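Side-chain contacts in CRISPR-associated endonuclease Cas1 (Thermotoga maritima, PDB 4XTK), which probably acts as a metal-dependent endonuclease on double-stranded DNA in CRISPR adaptive immunity, working as a homodimer that associates with a Cas2 dimer: residues 115-120 / 157-162; 122-127 / 164-169. One frame throughout, in Å; residues are numbered along the deposited sequence.

Interaction 1 (115-120 / 157-162)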
ATOM      1  N   SER E 115      -5.744  -3.528 -28.938  1.00 48.24           N
ATOM      2  CA  SER E 115      -5.919  -4.677 -29.820  1.00 47.00           C
ATOM      3  C   SER E 115      -7.009  -5.617 -29.303  1.00 54.59           C
ATOM      4  O   SER E 115      -7.900  -6.025 -30.051  1.00 56.38           O
ATOM      5  CB  SER E 115      -4.597  -5.435 -29.970  1.00 46.83           C
ATOM      6  OG  SER E 115      -4.723  -6.521 -30.867  1.00 62.76           O
ATOM      7  N   ARG E 116      -6.943  -5.941 -28.015  1.00 54.34           N
ATOM      8  CA  ARG E 116      -7.900  -6.860 -27.414  1.00 53.49           C
ATOM      9  C   ARG E 116      -9.273  -6.208 -27.269  1.00 51.15           C
ATOM     10  O   ARG E 116     -10.294  -6.844 -27.531  1.00 50.28           O
ATOM     11  CB  ARG E 116      -7.385  -7.352 -26.059  1.00 60.16           C
ATOM     12  CG  ARG E 116      -6.107  -8.193 -26.143  1.00 68.66           C
ATOM     13  CD  ARG E 116      -6.417  -9.686 -26.251  1.00 80.92           C
ATOM     14  NE  ARG E 116      -7.294 -10.138 -25.173  1.00 90.07           N
ATOM     15  CZ  ARG E 116      -8.543 -10.562 -25.348  1.00 96.78           C
ATOM     16  NH1 ARG E 116      -9.066 -10.604 -26.568  1.00 99.34           N
ATOM     17  NH2 ARG E 116      -9.270 -10.945 -24.306  1.00 97.77           N
ATOM     18  N   SER E 117      -9.293  -4.942 -26.858  1.00 45.48           N
ATOM     19  CA  SER E 117     -10.538  -4.178 -26.776  1.00 49.90           C
ATOM     20  C   SER E 117     -11.300  -4.191 -28.098  1.00 58.09           C
ATOM     21  O   SER E 117     -12.523  -4.348 -28.123  1.00 48.19           O
ATOM     22  CB  SER E 117     -10.260  -2.730 -26.365  1.00 46.18           C
ATOM     23  OG  SER E 117      -9.983  -2.634 -24.980  1.00 49.96           O
ATOM     24  N   PHE E 118     -10.570  -4.024 -29.195  1.00 53.02           N
ATOM     25  CA  PHE E 118     -11.188  -3.995 -30.511  1.00 50.57           C
ATOM     26  C   PHE E 118     -11.752  -5.357 -30.877  1.00 49.81           C
ATOM     27  O   PHE E 118     -12.852  -5.455 -31.414  1.00 51.13           O
ATOM     28  CB  PHE E 118     -10.187  -3.541 -31.584  1.00 53.33           C
ATOM     29  CG  PHE E 118      -9.923  -2.061 -31.588  1.00 60.56           C
ATOM     30  CD1 PHE E 118     -10.444  -1.244 -30.603  1.00 62.00           C
ATOM     31  CD2 PHE E 118      -9.167  -1.485 -32.588  1.00 63.80           C
ATOM     32  CE1 PHE E 118     -10.201   0.118 -30.606  1.00 56.89           C
ATOM     33  CE2 PHE E 118      -8.924  -0.125 -32.593  1.00 62.36           C
ATOM     34  CZ  PHE E 118      -9.444   0.674 -31.602  1.00 54.54           C
ATOM     35  N   GLN E 119     -11.001  -6.413 -30.590  1.00 51.00           N
ATOM     36  CA  GLN E 119     -11.448  -7.737 -30.993  1.00 56.73           C
ATOM     37  C   GLN E 119     -12.650  -8.169 -30.159  1.00 50.67           C
ATOM     38  O   GLN E 119     -13.549  -8.840 -30.661  1.00 50.91           O
ATOM     39  CB  GLN E 119     -10.318  -8.760 -30.884  1.00 53.76           C
ATOM     40  CG  GLN E 119     -10.649 -10.071 -31.583  1.00 72.30           C
ATOM     41  CD  GLN E 119     -11.106  -9.865 -33.026  1.00 87.79           C
ATOM     42  OE1 GLN E 119     -10.484  -9.126 -33.793  1.00 91.74           O
ATOM     43  NE2 GLN E 119     -12.211 -10.507 -33.392  1.00 92.40           N
ATOM     44  N   ASN E 120     -12.676  -7.759 -28.896  1.00 48.07           N
ATOM     45  CA  ASN E 120     -13.826  -8.019 -28.048  1.00 47.03           C
ATOM     46  C   ASN E 120     -15.057  -7.278 -28.546  1.00 51.79           C
ATOM     47  O   ASN E 120     -16.161  -7.827 -28.546  1.00 55.32           O
ATOM     48  CB  ASN E 120     -13.531  -7.633 -26.604  1.00 44.20           C
ATOM     49  CG  ASN E 120     -12.551  -8.575 -25.944  1.00 43.96           C
ATOM     50  OD1 ASN E 120     -12.168  -9.599 -26.521  1.00 44.47           O
ATOM     51  ND2 ASN E 120     -12.150  -8.247 -24.722  1.00 42.32           N
ATOM     52  N   ASN E 157     -12.866   6.759 -30.042  1.00 47.98           N
ATOM     53  CA  ASN E 157     -13.678   6.923 -31.237  1.00 48.98           C
ATOM     54  C   ASN E 157     -14.239   5.591 -31.721  1.00 46.55           C
ATOM     55  O   ASN E 157     -15.387   5.517 -32.163  1.00 47.54           O
ATOM     56  CB  ASN E 157     -12.867   7.593 -32.353  1.00 57.79           C
ATOM     57  CG  ASN E 157     -12.454   9.013 -32.006  1.00 64.42           C
ATOM     58  OD1 ASN E 157     -13.132   9.702 -31.242  1.00 63.66           O
ATOM     59  ND2 ASN E 157     -11.342   9.461 -32.575  1.00 68.75           N
ATOM     60  N   ALA E 158     -13.423   4.543 -31.631  1.00 44.21           N
ATOM     61  CA  ALA E 158     -13.865   3.187 -31.942  1.00 42.97           C
ATOM     62  C   ALA E 158     -15.033   2.788 -31.053  1.00 42.54           C
ATOM     63  O   ALA E 158     -16.021   2.225 -31.519  1.00 44.05           O
ATOM     64  CB  ALA E 158     -12.724   2.198 -31.777  1.00 43.51           C
ATOM     65  N   ARG E 159     -14.904   3.086 -29.765  1.00 43.36           N
ATOM     66  CA  ARG E 159     -15.950   2.780 -28.804  1.00 45.81           C
ATOM     67  C   ARG E 159     -17.257   3.476 -29.192  1.00 52.21           C
ATOM     68  O   ARG E 159     -18.331   2.862 -29.157  1.00 45.94           O
ATOM     69  CB  ARG E 159     -15.514   3.191 -27.397  1.00 48.29           C
ATOM     70  CG  ARG E 159     -16.481   2.802 -26.291  1.00 53.54           C
ATOM     71  CD  ARG E 159     -16.336   1.345 -25.895  1.00 42.33           C
ATOM     72  NE  ARG E 159     -14.986   1.029 -25.437  1.00 45.99           N
ATOM     73  CZ  ARG E 159     -14.549  -0.202 -25.190  1.00 50.28           C
ATOM     74  NH1 ARG E 159     -15.358  -1.244 -25.352  1.00 57.84           N
ATOM     75  NH2 ARG E 159     -13.300  -0.394 -24.786  1.00 51.74           N
ATOM     76  N   GLU E 160     -17.160   4.747 -29.580  1.00 52.28           N
ATOM     77  CA  GLU E 160     -18.347   5.533 -29.907  1.00 48.46           C
ATOM     78  C   GLU E 160     -19.055   4.979 -31.144  1.00 48.73           C
ATOM     79  O   GLU E 160     -20.283   4.931 -31.196  1.00 50.45           O
ATOM     80  CB  GLU E 160     -17.980   6.999 -30.114  1.00 48.00           C
ATOM     81  N   GLU E 161     -18.273   4.554 -32.131  1.00 43.29           N
ATOM     82  CA  GLU E 161     -18.822   3.910 -33.319  1.00 45.67           C
ATOM     83  C   GLU E 161     -19.447   2.565 -32.953  1.00 47.06           C
ATOM     84  O   GLU E 161     -20.510   2.185 -33.456  1.00 48.57           O
ATOM     85  CB  GLU E 161     -17.734   3.726 -34.378  1.00 47.55           C
ATOM     86  CG  GLU E 161     -18.152   2.886 -35.561  1.00 50.12           C
ATOM     87  CD  GLU E 161     -19.307   3.501 -36.320  1.00 75.33           C
ATOM     88  OE1 GLU E 161     -19.434   4.744 -36.294  1.00 79.04           O
ATOM     89  OE2 GLU E 161     -20.090   2.747 -36.939  1.00 68.94           O
ATOM     90  N   TYR E 162     -18.764   1.849 -32.071  1.00 46.17           N
ATOM     91  CA  TYR E 162     -19.242   0.580 -31.570  1.00 49.17           C
ATOM     92  C   TYR E 162     -20.588   0.757 -30.871  1.00 51.24           C
ATOM     93  O   TYR E 162     -21.509  -0.035 -31.074  1.00 50.62           O
ATOM     94  CB  TYR E 162     -18.199  -0.018 -30.628  1.00 48.65           C
ATOM     95  CG  TYR E 162     -18.726  -1.043 -29.661  1.00 48.88           C
ATOM     96  CD1 TYR E 162     -18.815  -2.380 -30.016  1.00 50.87           C
ATOM     97  CD2 TYR E 162     -19.119  -0.674 -28.382  1.00 44.63           C
ATOM     98  CE1 TYR E 162     -19.293  -3.320 -29.126  1.00 54.96           C
ATOM     99  CE2 TYR E 162     -19.599  -1.604 -27.488  1.00 47.22           C
ATOM    100  CZ  TYR E 162     -19.682  -2.924 -27.864  1.00 49.79           C
ATOM    101  OH  TYR E 162     -20.152  -3.850 -26.974  1.00 43.28           O
TER
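Ala158 and Phe118 make the apolar half of this contact, in which two helices of the Cas1 helical region, 103-127 and 148-166, run side by side in broadly the same direction. The methyl of Ala158 points toward the neighbouring helix and meets the phenyl ring obliquely at the CE1-CZ bond, with CB 3.5 Å from Phe118 CE1 and almost as near to CZ. The backbones stay apart, the CA atoms of Phe118 and Ala158 being 7.8 Å from one another, and it is the length of the phenyl group that bridges them. The ring reaches across although Phe118 CB does not point at the partner helix. A small residue suits the receiving position, since its single methyl lets the ring come close; Ala142 of helix 136-144 touches the ring as well, and Tyr138 packs on Ala158.

The polar half pairs Ser117 with Arg159. Arg159 leaves its helix with CG anti to the backbone N (chi1 -175°), then bends at chi2 and chi3, and this course carries the guanidinium across to the first helix. Ser117 OG lies at the guanidinium edge, near its plane, but its 4.0 Å separation from Arg159 NH2 makes this packing and not a hydrogen bond. The hydroxyl is instead bound to the carbonyl of Ile113, one turn earlier, so a small serine can sit in a buried spot with its polar atom satisfied. Arg159 NH2 has stronger partners too, forming salt bridges with Glu155 and with Glu236 of helix 230-252. By similarity both glutamates bind manganese, together with His221, so this arginine belongs to the surroundings of the probable Cas1 metal site.

Interaction 2 (122-127 / 164-169)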
ATOM      1  N   VAL E 122     -15.599  -6.408 -31.694  1.00 51.63           N
ATOM      2  CA  VAL E 122     -16.010  -7.071 -32.925  1.00 53.42           C
ATOM      3  C   VAL E 122     -16.737  -8.381 -32.647  1.00 62.39           C
ATOM      4  O   VAL E 122     -17.763  -8.674 -33.266  1.00 70.78           O
ATOM      5  CB  VAL E 122     -14.803  -7.344 -33.843  1.00 54.31           C
ATOM      6  CG1 VAL E 122     -15.158  -8.345 -34.924  1.00 56.13           C
ATOM      7  CG2 VAL E 122     -14.306  -6.049 -34.450  1.00 53.92           C
ATOM      8  N   ASP E 123     -16.211  -9.164 -31.708  1.00 64.29           N
ATOM      9  CA  ASP E 123     -16.823 -10.444 -31.369  1.00 58.71           C
ATOM     10  C   ASP E 123     -18.230 -10.264 -30.796  1.00 51.14           C
ATOM     11  O   ASP E 123     -19.144 -11.025 -31.131  1.00 52.45           O
ATOM     12  CB  ASP E 123     -15.944 -11.218 -30.384  1.00 67.22           C
ATOM     13  CG  ASP E 123     -14.683 -11.764 -31.032  1.00 82.45           C
ATOM     14  OD1 ASP E 123     -14.635 -11.822 -32.281  1.00 94.42           O
ATOM     15  OD2 ASP E 123     -13.748 -12.146 -30.296  1.00 81.21           O
ATOM     16  N   PHE E 124     -18.405  -9.256 -29.949  1.00 49.27           N
ATOM     17  CA  PHE E 124     -19.710  -8.995 -29.359  1.00 47.89           C
ATOM     18  C   PHE E 124     -20.733  -8.672 -30.448  1.00 63.06           C
ATOM     19  O   PHE E 124     -21.859  -9.178 -30.427  1.00 64.25           O
ATOM     20  CB  PHE E 124     -19.628  -7.854 -28.342  1.00 45.98           C
ATOM     21  CG  PHE E 124     -20.906  -7.622 -27.589  1.00 52.71           C
ATOM     22  CD1 PHE E 124     -21.216  -8.381 -26.474  1.00 57.91           C
ATOM     23  CD2 PHE E 124     -21.803  -6.649 -27.999  1.00 57.28           C
ATOM     24  CE1 PHE E 124     -22.393  -8.175 -25.782  1.00 61.72           C
ATOM     25  CE2 PHE E 124     -22.983  -6.438 -27.311  1.00 59.74           C
ATOM     26  CZ  PHE E 124     -23.276  -7.202 -26.199  1.00 62.70           C
ATOM     27  N   LEU E 125     -20.328  -7.843 -31.405  1.00 55.31           N
ATOM     28  CA  LEU E 125     -21.198  -7.467 -32.515  1.00 56.01           C
ATOM     29  C   LEU E 125     -21.541  -8.653 -33.424  1.00 64.88           C
ATOM     30  O   LEU E 125     -22.692  -8.810 -33.842  1.00 68.88           O
ATOM     31  CB  LEU E 125     -20.552  -6.349 -33.336  1.00 62.90           C
ATOM     32  CG  LEU E 125     -20.405  -4.995 -32.637  1.00 57.51           C
ATOM     33  CD1 LEU E 125     -19.615  -4.033 -33.503  1.00 53.24           C
ATOM     34  CD2 LEU E 125     -21.770  -4.415 -32.287  1.00 52.98           C
ATOM     35  N   LYS E 126     -20.551  -9.489 -33.728  1.00 61.68           N
ATOM     36  CA  LYS E 126     -20.775 -10.618 -34.630  1.00 61.80           C
ATOM     37  C   LYS E 126     -21.627 -11.715 -33.992  1.00 62.06           C
ATOM     38  O   LYS E 126     -22.369 -12.407 -34.687  1.00 63.14           O
ATOM     39  CB  LYS E 126     -19.445 -11.204 -35.100  1.00 63.28           C
ATOM     40  CG  LYS E 126     -18.727 -10.349 -36.127  1.00 67.70           C
ATOM     41  CD  LYS E 126     -17.506 -11.060 -36.683  1.00 76.42           C
ATOM     42  CE  LYS E 126     -16.800 -10.208 -37.721  1.00 83.69           C
ATOM     43  NZ  LYS E 126     -15.557 -10.856 -38.219  1.00 91.88           N
ATOM     44  N   LYS E 127     -21.508 -11.874 -32.677  1.00 62.32           N
ATOM     45  CA  LYS E 127     -22.322 -12.835 -31.932  1.00 65.95           C
ATOM     46  C   LYS E 127     -23.796 -12.460 -32.018  1.00 63.88           C
ATOM     47  O   LYS E 127     -24.676 -13.319 -32.004  1.00 70.33           O
ATOM     48  CB  LYS E 127     -21.885 -12.891 -30.465  1.00 65.67           C
ATOM     49  CG  LYS E 127     -21.288 -14.209 -30.018  1.00 64.67           C
ATOM     50  CD  LYS E 127     -20.640 -14.068 -28.640  1.00 58.28           C
ATOM     51  N   SER E 164     -22.789   3.102 -31.416  1.00 47.80           N
ATOM     52  CA  SER E 164     -23.792   3.384 -32.437  1.00 59.77           C
ATOM     53  C   SER E 164     -24.301   2.093 -33.056  1.00 55.93           C
ATOM     54  O   SER E 164     -25.477   1.989 -33.400  1.00 62.40           O
ATOM     55  CB  SER E 164     -23.230   4.295 -33.530  1.00 68.39           C
ATOM     56  OG  SER E 164     -23.012   5.607 -33.039  1.00 77.08           O
ATOM     57  N   MET E 165     -23.419   1.107 -33.194  1.00 50.82           N
ATOM     58  CA  MET E 165     -23.821  -0.174 -33.757  1.00 52.60           C
ATOM     59  C   MET E 165     -24.648  -0.947 -32.740  1.00 56.79           C
ATOM     60  O   MET E 165     -25.532  -1.718 -33.107  1.00 62.37           O
ATOM     61  CB  MET E 165     -22.606  -0.995 -34.195  1.00 54.00           C
ATOM     62  CG  MET E 165     -21.748  -0.342 -35.280  1.00 55.05           C
ATOM     63  SD  MET E 165     -22.663   0.096 -36.777  1.00 58.99           S
ATOM     64  CE  MET E 165     -23.517  -1.433 -37.147  1.00 56.16           C
ATOM     65  N   ILE E 166     -24.365  -0.723 -31.460  1.00 58.23           N
ATOM     66  CA  ILE E 166     -25.105  -1.369 -30.378  1.00 58.15           C
ATOM     67  C   ILE E 166     -26.553  -0.887 -30.358  1.00 62.06           C
ATOM     68  O   ILE E 166     -27.464  -1.641 -30.025  1.00 62.42           O
ATOM     69  CB  ILE E 166     -24.445  -1.096 -29.004  1.00 53.46           C
ATOM     70  CG1 ILE E 166     -23.109  -1.827 -28.902  1.00 57.67           C
ATOM     71  CG2 ILE E 166     -25.339  -1.538 -27.868  1.00 53.61           C
ATOM     72  CD1 ILE E 166     -23.229  -3.314 -29.050  1.00 57.28           C
ATOM     73  N   ASP E 167     -26.766   0.366 -30.747  1.00 65.04           N
ATOM     74  CA  ASP E 167     -28.104   0.944 -30.748  1.00 59.82           C
ATOM     75  C   ASP E 167     -29.064   0.281 -31.736  1.00 62.88           C
ATOM     76  O   ASP E 167     -30.275   0.467 -31.639  1.00 67.00           O
ATOM     77  CB  ASP E 167     -28.030   2.442 -31.040  1.00 60.42           C
ATOM     78  CG  ASP E 167     -27.889   3.272 -29.781  1.00 64.38           C
ATOM     79  OD1 ASP E 167     -28.189   2.746 -28.687  1.00 53.06           O
ATOM     80  OD2 ASP E 167     -27.490   4.452 -29.887  1.00 73.20           O
ATOM     81  N   SER E 168     -28.538  -0.493 -32.679  1.00 61.44           N
ATOM     82  CA  SER E 168     -29.403  -1.192 -33.625  1.00 61.25           C
ATOM     83  C   SER E 168     -30.023  -2.433 -32.983  1.00 66.59           C
ATOM     84  O   SER E 168     -30.921  -3.055 -33.551  1.00 74.12           O
ATOM     85  CB  SER E 168     -28.632  -1.572 -34.892  1.00 59.02           C
ATOM     86  OG  SER E 168     -27.572  -2.468 -34.616  1.00 62.86           O
ATOM     87  N   LEU E 169     -29.539  -2.785 -31.796  1.00 63.89           N
ATOM     88  CA  LEU E 169     -30.068  -3.920 -31.047  1.00 62.42           C
ATOM     89  C   LEU E 169     -31.104  -3.493 -30.016  1.00 58.22           C
ATOM     90  O   LEU E 169     -31.708  -4.332 -29.351  1.00 62.60           O
ATOM     91  CB  LEU E 169     -28.929  -4.666 -30.354  1.00 54.51           C
ATOM     92  CG  LEU E 169     -27.921  -5.303 -31.307  1.00 54.08           C
ATOM     93  CD1 LEU E 169     -26.724  -5.823 -30.540  1.00 49.32           C
ATOM     94  CD2 LEU E 169     -28.585  -6.417 -32.106  1.00 53.90           C
TER
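Ile166 sets its CD1 methyl against both Phe124 and Leu125 in an apolar helix-to-helix contact of the largely helical domain of the Cas1 fold, where the last turns of helix 103-127 pack against the end of helix 148-166. This is the tight part. Ile166 CD1 is 3.6 Å from Phe124 CE2, which it meets at the ring edge, near the ring plane, and 3.7 Å from Leu125 CD2. The isoleucine side chain crosses both partners at about a right angle, and the one methyl at the end of its longer branch touches both. With chi1 at -174°, the Phe124 ring swings away from its backbone N and extends toward the other helix even though its CB does not aim there. Branched and aromatic residues suit this buried place because they fill it without polar atoms; Pro240 and Leu248 of helix 230-252 also touch the ring.

Toward Met165 the contact becomes looser. Its CB points at the first helix and lies 4.0 Å from Leu125 CD2, but the chain then bends at both chi2 and chi3, and the thioether end leads away from the partner helix into a partly exposed position, with Val130 among its neighbours. A flexible methionine fits such a margin, being apolar at its root and able to turn aside farther out. Leu125 thus spans the two parts, its CD2 methyl touching buried Ile166 and the root of Met165 alike. On the solvent side, exposed Ser168 ties back to the turn before it: the hydroxyl OG donates to Met165 O at 2.6 Å, tilted 16° from the carbonyl plane, and the same oxygen also accepts from Ser168 N.

Interactions 1 and 2 are successive levels of one helix pair, 103-127 with 148-166, and their centres lie 11 Å apart. Along the chain their segments alternate, 115-120, 122-127, 157-162 and 164-169, so both contacts progress in the same sense along two helices running broadly together. Tyr162 joins the levels: its OH lies 3.4 Å from Phe124 CD2 in simple packing, while the hydroxyl is hydrogen-bonded to Asp244. Helix 230-252 borders both contacts. The pair thus passes from the neighbourhood of the probable manganese site, at interaction 1, to apolar packing away from the annotated site, at interaction 2.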